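Local coordinates for ULam111 (PDB 5WUT), which probably hydrolyses the beta-1,3-glucosidic bonds of laminarin, as a laminarinase of glycoside hydrolase family 16, at residues 71-82 against 196-205. Numbering follows the deposited sequence.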
ATOM      1  N   ARG A  71      -5.138 -11.222 -25.562  1.00  9.73           N
ATOM      2  CA  ARG A  71      -5.134  -9.769 -25.444  1.00  8.07           C
ATOM      3  C   ARG A  71      -6.491  -9.241 -25.896  1.00 10.67           C
ATOM      4  O   ARG A  71      -6.884  -9.428 -27.053  1.00  9.61           O
ATOM      5  CB  ARG A  71      -4.007  -9.167 -26.290  1.00  8.65           C
ATOM      6  CG  ARG A  71      -3.970  -7.631 -26.295  1.00 10.65           C
ATOM      7  CD  ARG A  71      -2.659  -7.156 -26.905  1.00 13.03           C
ATOM      8  NE  ARG A  71      -2.689  -5.729 -27.206  1.00 15.70           N
ATOM      9  CZ  ARG A  71      -1.620  -4.935 -27.143  1.00 14.56           C
ATOM     10  NH1 ARG A  71      -0.445  -5.429 -26.781  1.00 13.26           N
ATOM     11  NH2 ARG A  71      -1.731  -3.650 -27.441  1.00 17.13           N
ATOM     12  N   ILE A  72      -7.209  -8.590 -24.985  1.00 10.59           N
ATOM     13  CA  ILE A  72      -8.543  -8.088 -25.290  1.00 10.09           C
ATOM     14  C   ILE A  72      -8.636  -6.619 -24.914  1.00 10.00           C
ATOM     15  O   ILE A  72      -7.944  -6.167 -23.999  1.00 10.40           O
ATOM     16  CB  ILE A  72      -9.631  -8.898 -24.562  1.00  8.94           C
ATOM     17  CG1 ILE A  72      -9.366  -8.982 -23.052  1.00 11.21           C
ATOM     18  CG2 ILE A  72      -9.706 -10.316 -25.134  1.00 11.56           C
ATOM     19  CD1 ILE A  72     -10.575  -9.536 -22.284  1.00 11.95           C
ATOM     20  N   THR A  73      -9.467  -5.875 -25.641  1.00  8.72           N
ATOM     21  CA  THR A  73      -9.664  -4.450 -25.369  1.00  9.63           C
ATOM     22  C   THR A  73     -11.130  -4.083 -25.412  1.00 10.99           C
ATOM     23  O   THR A  73     -11.946  -4.826 -25.959  1.00  9.91           O
ATOM     24  CB  THR A  73      -8.969  -3.542 -26.385  1.00  9.54           C
ATOM     25  OG1 THR A  73      -9.778  -3.443 -27.574  1.00 11.67           O
ATOM     26  CG2 THR A  73      -7.605  -4.076 -26.747  1.00 11.00           C
ATOM     27  N   THR A  74     -11.465  -2.915 -24.877  1.00  9.10           N
ATOM     28  CA  THR A  74     -12.832  -2.405 -25.029  1.00  8.28           C
ATOM     29  C   THR A  74     -12.903  -1.248 -26.021  1.00 10.33           C
ATOM     30  O   THR A  74     -13.862  -0.486 -26.023  1.00 10.34           O
ATOM     31  CB  THR A  74     -13.436  -1.949 -23.684  1.00 10.12           C
ATOM     32  OG1 THR A  74     -12.712  -0.819 -23.181  1.00 10.08           O
ATOM     33  CG2 THR A  74     -13.421  -3.072 -22.674  1.00 11.44           C
ATOM     34  N   GLN A  75     -11.896  -1.127 -26.885  1.00  9.15           N
ATOM     35  CA  GLN A  75     -11.830  -0.022 -27.843  1.00 10.11           C
ATOM     36  C   GLN A  75     -13.114   0.126 -28.655  1.00 11.56           C
ATOM     37  O   GLN A  75     -13.572  -0.832 -29.262  1.00 12.66           O
ATOM     38  CB  GLN A  75     -10.653  -0.206 -28.802  1.00 10.34           C
ATOM     39  CG  GLN A  75     -10.437   0.999 -29.710  1.00 13.24           C
ATOM     40  CD  GLN A  75      -9.238   0.829 -30.628  1.00 17.09           C
ATOM     41  OE1 GLN A  75      -8.676  -0.258 -30.743  1.00 22.90           O
ATOM     42  NE2 GLN A  75      -8.830   1.919 -31.271  1.00 23.94           N
ATOM     43  N   GLY A  76     -13.667   1.335 -28.661  1.00 11.60           N
ATOM     44  CA  GLY A  76     -14.868   1.639 -29.426  1.00 12.90           C
ATOM     45  C   GLY A  76     -16.144   1.011 -28.896  1.00 15.12           C
ATOM     46  O   GLY A  76     -17.193   1.127 -29.528  1.00 13.74           O
ATOM     47  N   LYS A  77     -16.061   0.365 -27.736  1.00 11.43           N
ATOM     48  CA  LYS A  77     -17.194  -0.357 -27.147  1.00 11.89           C
ATOM     49  C   LYS A  77     -17.535   0.057 -25.717  1.00 12.90           C
ATOM     50  O   LYS A  77     -18.703   0.244 -25.383  1.00 13.73           O
ATOM     51  CB  LYS A  77     -16.917  -1.853 -27.186  1.00 10.86           C
ATOM     52  CG  LYS A  77     -16.919  -2.389 -28.608  1.00 11.53           C
ATOM     53  CD  LYS A  77     -16.544  -3.848 -28.671  1.00 11.93           C
ATOM     54  CE  LYS A  77     -16.808  -4.362 -30.080  1.00 12.43           C
ATOM     55  NZ  LYS A  77     -16.412  -5.795 -30.187  1.00 14.35           N
ATOM     56  N   LYS A  78     -16.517   0.155 -24.868  1.00 10.58           N
ATOM     57  CA  LYS A  78     -16.703   0.678 -23.517  1.00 11.79           C
ATOM     58  C   LYS A  78     -15.557   1.632 -23.216  1.00 10.51           C
ATOM     59  O   LYS A  78     -14.425   1.204 -22.982  1.00 12.41           O
ATOM     60  CB  LYS A  78     -16.769  -0.446 -22.484  1.00 12.14           C
ATOM     61  CG  LYS A  78     -18.125  -1.162 -22.427  1.00 13.18           C
ATOM     62  CD  LYS A  78     -19.183  -0.252 -21.808  1.00 14.14           C
ATOM     63  CE  LYS A  78     -20.574  -0.895 -21.835  1.00 15.09           C
ATOM     64  NZ  LYS A  78     -21.180  -0.902 -23.192  1.00 15.46           N
ATOM     65  N   GLU A  79     -15.844   2.925 -23.268  1.00  9.39           N
ATOM     66  CA  GLU A  79     -14.823   3.948 -23.047  1.00  8.91           C
ATOM     67  C   GLU A  79     -15.304   4.949 -22.001  1.00 10.56           C
ATOM     68  O   GLU A  79     -16.503   5.244 -21.902  1.00 10.88           O
ATOM     69  CB  GLU A  79     -14.458   4.660 -24.358  1.00 10.53           C
ATOM     70  CG  GLU A  79     -14.002   3.691 -25.459  1.00 12.36           C
ATOM     71  CD  GLU A  79     -13.324   4.376 -26.636  1.00 11.86           C
ATOM     72  OE1 GLU A  79     -13.451   5.611 -26.766  1.00 15.88           O
ATOM     73  OE2 GLU A  79     -12.661   3.672 -27.454  1.00 12.13           O
ATOM     74  N   PHE A  80     -14.363   5.439 -21.198  1.00 10.08           N
ATOM     75  CA  PHE A  80     -14.670   6.337 -20.085  1.00 10.23           C
ATOM     76  C   PHE A  80     -13.663   7.463 -19.947  1.00 10.01           C
ATOM     77  O   PHE A  80     -12.479   7.284 -20.210  1.00 10.58           O
ATOM     78  CB  PHE A  80     -14.743   5.536 -18.777  1.00  9.96           C
ATOM     79  CG  PHE A  80     -15.766   4.443 -18.821  1.00 11.58           C
ATOM     80  CD1 PHE A  80     -17.085   4.715 -18.510  1.00 13.58           C
ATOM     81  CD2 PHE A  80     -15.423   3.172 -19.225  1.00 14.15           C
ATOM     82  CE1 PHE A  80     -18.047   3.719 -18.575  1.00 13.84           C
ATOM     83  CE2 PHE A  80     -16.378   2.174 -19.304  1.00 13.77           C
ATOM     84  CZ  PHE A  80     -17.695   2.458 -18.959  1.00 12.19           C
ATOM     85  N   GLN A  81     -14.150   8.631 -19.537  1.00 10.51           N
ATOM     86  CA  GLN A  81     -13.290   9.768 -19.234  1.00 11.06           C
ATOM     87  C   GLN A  81     -13.466  10.130 -17.766  1.00 10.60           C
ATOM     88  O   GLN A  81     -14.562  10.559 -17.361  1.00 11.22           O
ATOM     89  CB  GLN A  81     -13.624  10.966 -20.117  1.00 11.62           C
ATOM     90  CG  GLN A  81     -12.727  12.166 -19.877  1.00 12.09           C
ATOM     91  CD  GLN A  81     -13.020  13.316 -20.827  1.00 11.96           C
ATOM     92  OE1 GLN A  81     -13.473  13.107 -21.959  1.00 15.39           O
ATOM     93  NE2 GLN A  81     -12.765  14.539 -20.372  1.00 15.51           N
ATOM     94  N   TYR A  82     -12.386   9.921 -17.002  1.00 10.91           N
ATOM     95  CA  TYR A  82     -12.288  10.115 -15.552  1.00  9.99           C
ATOM     96  C   TYR A  82     -13.042   9.041 -14.783  1.00 10.83           C
ATOM     97  O   TYR A  82     -13.917   8.355 -15.317  1.00 11.16           O
ATOM     98  CB  TYR A  82     -12.797  11.510 -15.109  1.00 10.77           C
ATOM     99  CG  TYR A  82     -12.222  12.676 -15.886  1.00 11.25           C
ATOM    100  CD1 TYR A  82     -10.886  12.715 -16.251  1.00  9.51           C
ATOM    101  CD2 TYR A  82     -13.026  13.750 -16.251  1.00 12.09           C
ATOM    102  CE1 TYR A  82     -10.370  13.767 -16.983  1.00 10.44           C
ATOM    103  CE2 TYR A  82     -12.521  14.814 -16.976  1.00 12.96           C
ATOM    104  CZ  TYR A  82     -11.196  14.829 -17.333  1.00 10.79           C
ATOM    105  OH  TYR A  82     -10.705  15.891 -18.055  1.00 13.44           O
ATOM    106  N   TYR A 196      -4.897  13.178 -21.075  1.00 11.20           N
ATOM    107  CA  TYR A 196      -5.869  12.423 -20.291  1.00  9.57           C
ATOM    108  C   TYR A 196      -7.224  13.109 -20.089  1.00  9.40           C
ATOM    109  O   TYR A 196      -7.972  12.730 -19.189  1.00 10.81           O
ATOM    110  CB  TYR A 196      -5.250  12.064 -18.928  1.00  9.36           C
ATOM    111  CG  TYR A 196      -4.005  11.221 -19.113  1.00  9.24           C
ATOM    112  CD1 TYR A 196      -4.097   9.926 -19.601  1.00  8.42           C
ATOM    113  CD2 TYR A 196      -2.744  11.726 -18.841  1.00  9.95           C
ATOM    114  CE1 TYR A 196      -2.972   9.148 -19.806  1.00  7.16           C
ATOM    115  CE2 TYR A 196      -1.595  10.943 -19.044  1.00  9.04           C
ATOM    116  CZ  TYR A 196      -1.724   9.650 -19.526  1.00  9.06           C
ATOM    117  OH  TYR A 196      -0.608   8.874 -19.744  1.00  8.88           O
ATOM    118  N   ASP A 197      -7.539  14.104 -20.923  1.00 12.04           N
ATOM    119  CA  ASP A 197      -8.863  14.717 -20.917  1.00 12.71           C
ATOM    120  C   ASP A 197      -9.658  14.252 -22.132  1.00 13.48           C
ATOM    121  O   ASP A 197     -10.142  15.050 -22.942  1.00 13.65           O
ATOM    122  CB  ASP A 197      -8.755  16.246 -20.879  1.00 12.80           C
ATOM    123  CG  ASP A 197      -8.023  16.751 -19.650  1.00 13.11           C
ATOM    124  OD1 ASP A 197      -8.214  16.179 -18.556  1.00 10.27           O
ATOM    125  OD2 ASP A 197      -7.277  17.741 -19.781  1.00 14.35           O
ATOM    126  N   GLN A 198      -9.764  12.931 -22.249  1.00 11.99           N
ATOM    127  CA  GLN A 198     -10.525  12.277 -23.308  1.00  9.24           C
ATOM    128  C   GLN A 198     -10.931  10.908 -22.786  1.00 10.40           C
ATOM    129  O   GLN A 198     -10.395  10.443 -21.778  1.00 10.76           O
ATOM    130  CB  GLN A 198      -9.702  12.142 -24.586  1.00 12.43           C
ATOM    131  CG  GLN A 198      -8.479  11.265 -24.398  1.00 11.10           C
ATOM    132  CD  GLN A 198      -7.852  10.807 -25.699  1.00 13.24           C
ATOM    133  OE1 GLN A 198      -8.532  10.617 -26.716  1.00 15.61           O
ATOM    134  NE2 GLN A 198      -6.536  10.640 -25.679  1.00 12.79           N
ATOM    135  N   PRO A 199     -11.878  10.244 -23.462  1.00 11.06           N
ATOM    136  CA  PRO A 199     -12.178   8.866 -23.058  1.00 10.87           C
ATOM    137  C   PRO A 199     -10.988   7.944 -23.322  1.00  9.42           C
ATOM    138  O   PRO A 199     -10.193   8.198 -24.240  1.00 11.43           O
ATOM    139  CB  PRO A 199     -13.376   8.484 -23.943  1.00 14.07           C
ATOM    140  CG  PRO A 199     -13.937   9.810 -24.436  1.00 13.51           C
ATOM    141  CD  PRO A 199     -12.743  10.701 -24.565  1.00 12.72           C
ATOM    142  N   PHE A 200     -10.878   6.903 -22.502  1.00  9.05           N
ATOM    143  CA  PHE A 200      -9.871   5.858 -22.668  1.00  9.75           C
ATOM    144  C   PHE A 200     -10.562   4.503 -22.722  1.00  9.74           C
ATOM    145  O   PHE A 200     -11.671   4.372 -22.226  1.00 10.04           O
ATOM    146  CB  PHE A 200      -8.863   5.896 -21.506  1.00  9.71           C
ATOM    147  CG  PHE A 200      -7.701   6.836 -21.731  1.00  9.28           C
ATOM    148  CD1 PHE A 200      -7.907   8.207 -21.880  1.00 10.28           C
ATOM    149  CD2 PHE A 200      -6.401   6.349 -21.764  1.00  9.07           C
ATOM    150  CE1 PHE A 200      -6.833   9.057 -22.119  1.00  8.69           C
ATOM    151  CE2 PHE A 200      -5.337   7.197 -21.980  1.00 10.35           C
ATOM    152  CZ  PHE A 200      -5.558   8.550 -22.166  1.00  9.15           C
ATOM    153  N   TYR A 201      -9.929   3.505 -23.331  1.00  9.77           N
ATOM    154  CA  TYR A 201     -10.459   2.143 -23.295  1.00  8.46           C
ATOM    155  C   TYR A 201      -9.525   1.193 -22.558  1.00  9.54           C
ATOM    156  O   TYR A 201      -8.364   1.520 -22.308  1.00 10.29           O
ATOM    157  CB  TYR A 201     -10.737   1.626 -24.709  1.00  8.66           C
ATOM    158  CG  TYR A 201      -9.542   1.513 -25.634  1.00 10.30           C
ATOM    159  CD1 TYR A 201      -8.787   0.350 -25.676  1.00  8.68           C
ATOM    160  CD2 TYR A 201      -9.210   2.549 -26.503  1.00 10.76           C
ATOM    161  CE1 TYR A 201      -7.712   0.211 -26.553  1.00 10.46           C
ATOM    162  CE2 TYR A 201      -8.135   2.425 -27.385  1.00 11.16           C
ATOM    163  CZ  TYR A 201      -7.391   1.252 -27.399  1.00 11.27           C
ATOM    164  OH  TYR A 201      -6.325   1.090 -28.270  1.00 13.96           O
ATOM    165  N   PHE A 202     -10.055   0.031 -22.185  1.00  9.33           N
ATOM    166  CA  PHE A 202      -9.332  -0.964 -21.386  1.00  8.03           C
ATOM    167  C   PHE A 202      -8.601  -1.968 -22.235  1.00  8.56           C
ATOM    168  O   PHE A 202      -9.058  -2.287 -23.316  1.00  8.41           O
ATOM    169  CB  PHE A 202     -10.291  -1.722 -20.471  1.00  8.43           C
ATOM    170  CG  PHE A 202     -10.967  -0.856 -19.467  1.00 11.52           C
ATOM    171  CD1 PHE A 202     -10.238  -0.306 -18.427  1.00 11.90           C
ATOM    172  CD2 PHE A 202     -12.328  -0.601 -19.541  1.00 11.91           C
ATOM    173  CE1 PHE A 202     -10.861   0.499 -17.480  1.00 13.72           C
ATOM    174  CE2 PHE A 202     -12.959   0.208 -18.598  1.00 12.14           C
ATOM    175  CZ  PHE A 202     -12.222   0.754 -17.563  1.00 14.92           C
ATOM    176  N   ILE A 203      -7.478  -2.459 -21.724  1.00  7.32           N
ATOM    177  CA  ILE A 203      -6.787  -3.614 -22.310  1.00  8.26           C
ATOM    178  C   ILE A 203      -6.443  -4.577 -21.186  1.00  8.17           C
ATOM    179  O   ILE A 203      -5.977  -4.148 -20.125  1.00  9.09           O
ATOM    180  CB  ILE A 203      -5.488  -3.217 -23.052  1.00  7.19           C
ATOM    181  CG1 ILE A 203      -5.746  -2.113 -24.089  1.00  7.81           C
ATOM    182  CG2 ILE A 203      -4.855  -4.454 -23.707  1.00  8.52           C
ATOM    183  CD1 ILE A 203      -5.542  -0.685 -23.516  1.00  8.82           C
ATOM    184  N   ILE A 204      -6.705  -5.867 -21.397  1.00  7.52           N
ATOM    185  CA  ILE A 204      -6.191  -6.931 -20.526  1.00  8.26           C
ATOM    186  C   ILE A 204      -5.345  -7.847 -21.388  1.00  9.96           C
ATOM    187  O   ILE A 204      -5.795  -8.289 -22.448  1.00 10.73           O
ATOM    188  CB  ILE A 204      -7.319  -7.738 -19.856  1.00 11.39           C
ATOM    189  CG1 ILE A 204      -8.178  -6.834 -18.986  1.00  9.80           C
ATOM    190  CG2 ILE A 204      -6.745  -8.869 -19.005  1.00  9.42           C
ATOM    191  CD1 ILE A 204      -9.428  -7.542 -18.414  1.00 12.67           C
ATOM    192  N   ASN A 205      -4.123  -8.148 -20.968  1.00  9.23           N
ATOM    193  CA  ASN A 205      -3.329  -9.075 -21.772  1.00  9.36           C
ATOM    194  C   ASN A 205      -2.285  -9.777 -20.932  1.00 10.71           C
ATOM    195  O   ASN A 205      -2.016  -9.396 -19.795  1.00  8.93           O
ATOM    196  CB  ASN A 205      -2.647  -8.353 -22.945  1.00  8.46           C
ATOM    197  CG  ASN A 205      -1.454  -7.539 -22.512  1.00 11.17           C
ATOM    198  OD1 ASN A 205      -1.606  -6.412 -22.034  1.00 12.60           O
ATOM    199  ND2 ASN A 205      -0.251  -8.110 -22.653  1.00 10.55           N
TER
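R71 lies alongside N205, CG to CB 3.7 Å, in the antiparallel pairing of strands 66-80 and 200-208 of this family 16 beta-jelly roll. Its extended chain carries the guanidinium to a salt bridge with E26. The hydrogen-bonded pair I72 and I204 exchange N-H and C=O both ways, while the branched aliphatic side chains, suited to an extended backbone, pack side by side on one face, where I204 also touches F226 and I228 of strand 224-234. T73 sets its methyl against I203 CG1 on the other face, and its hydroxyl, whose stronger polar partner is N24, accepts from Q75 N in an ST turn. Where the strand breaks into a loop, T74 takes the place of a backbone partner: OG1 receives F202 N in a nearly straight bond of 3.0 Å (171°) and donates to K78 O, chi1 of 65° holding OG1 between the backbone N and carbonyl carbon. Q75 lays its aliphatic chain over one face of the Y201 ring, CB 3.5 Å from the centroid (CH-pi). Were Y201 an alanine, the Q75 chain would probably lose the ring face it lies on, opening a gap under the turn. E79 holds the turn from the strand beyond it, OE2 accepting from G76 N at 2.8 Å while OE1 bonds S106 OG. Pairing resumes where F80 and F200 exchange backbone bonds, and F80's ring gives F202 apolar contact, CD2 to CE2 3.9 Å. Q81's CG methylene suits the Y82 ring face it covers; Y82 OH donates to D197 OD1 at 2.6 Å, from above the carboxylate plane.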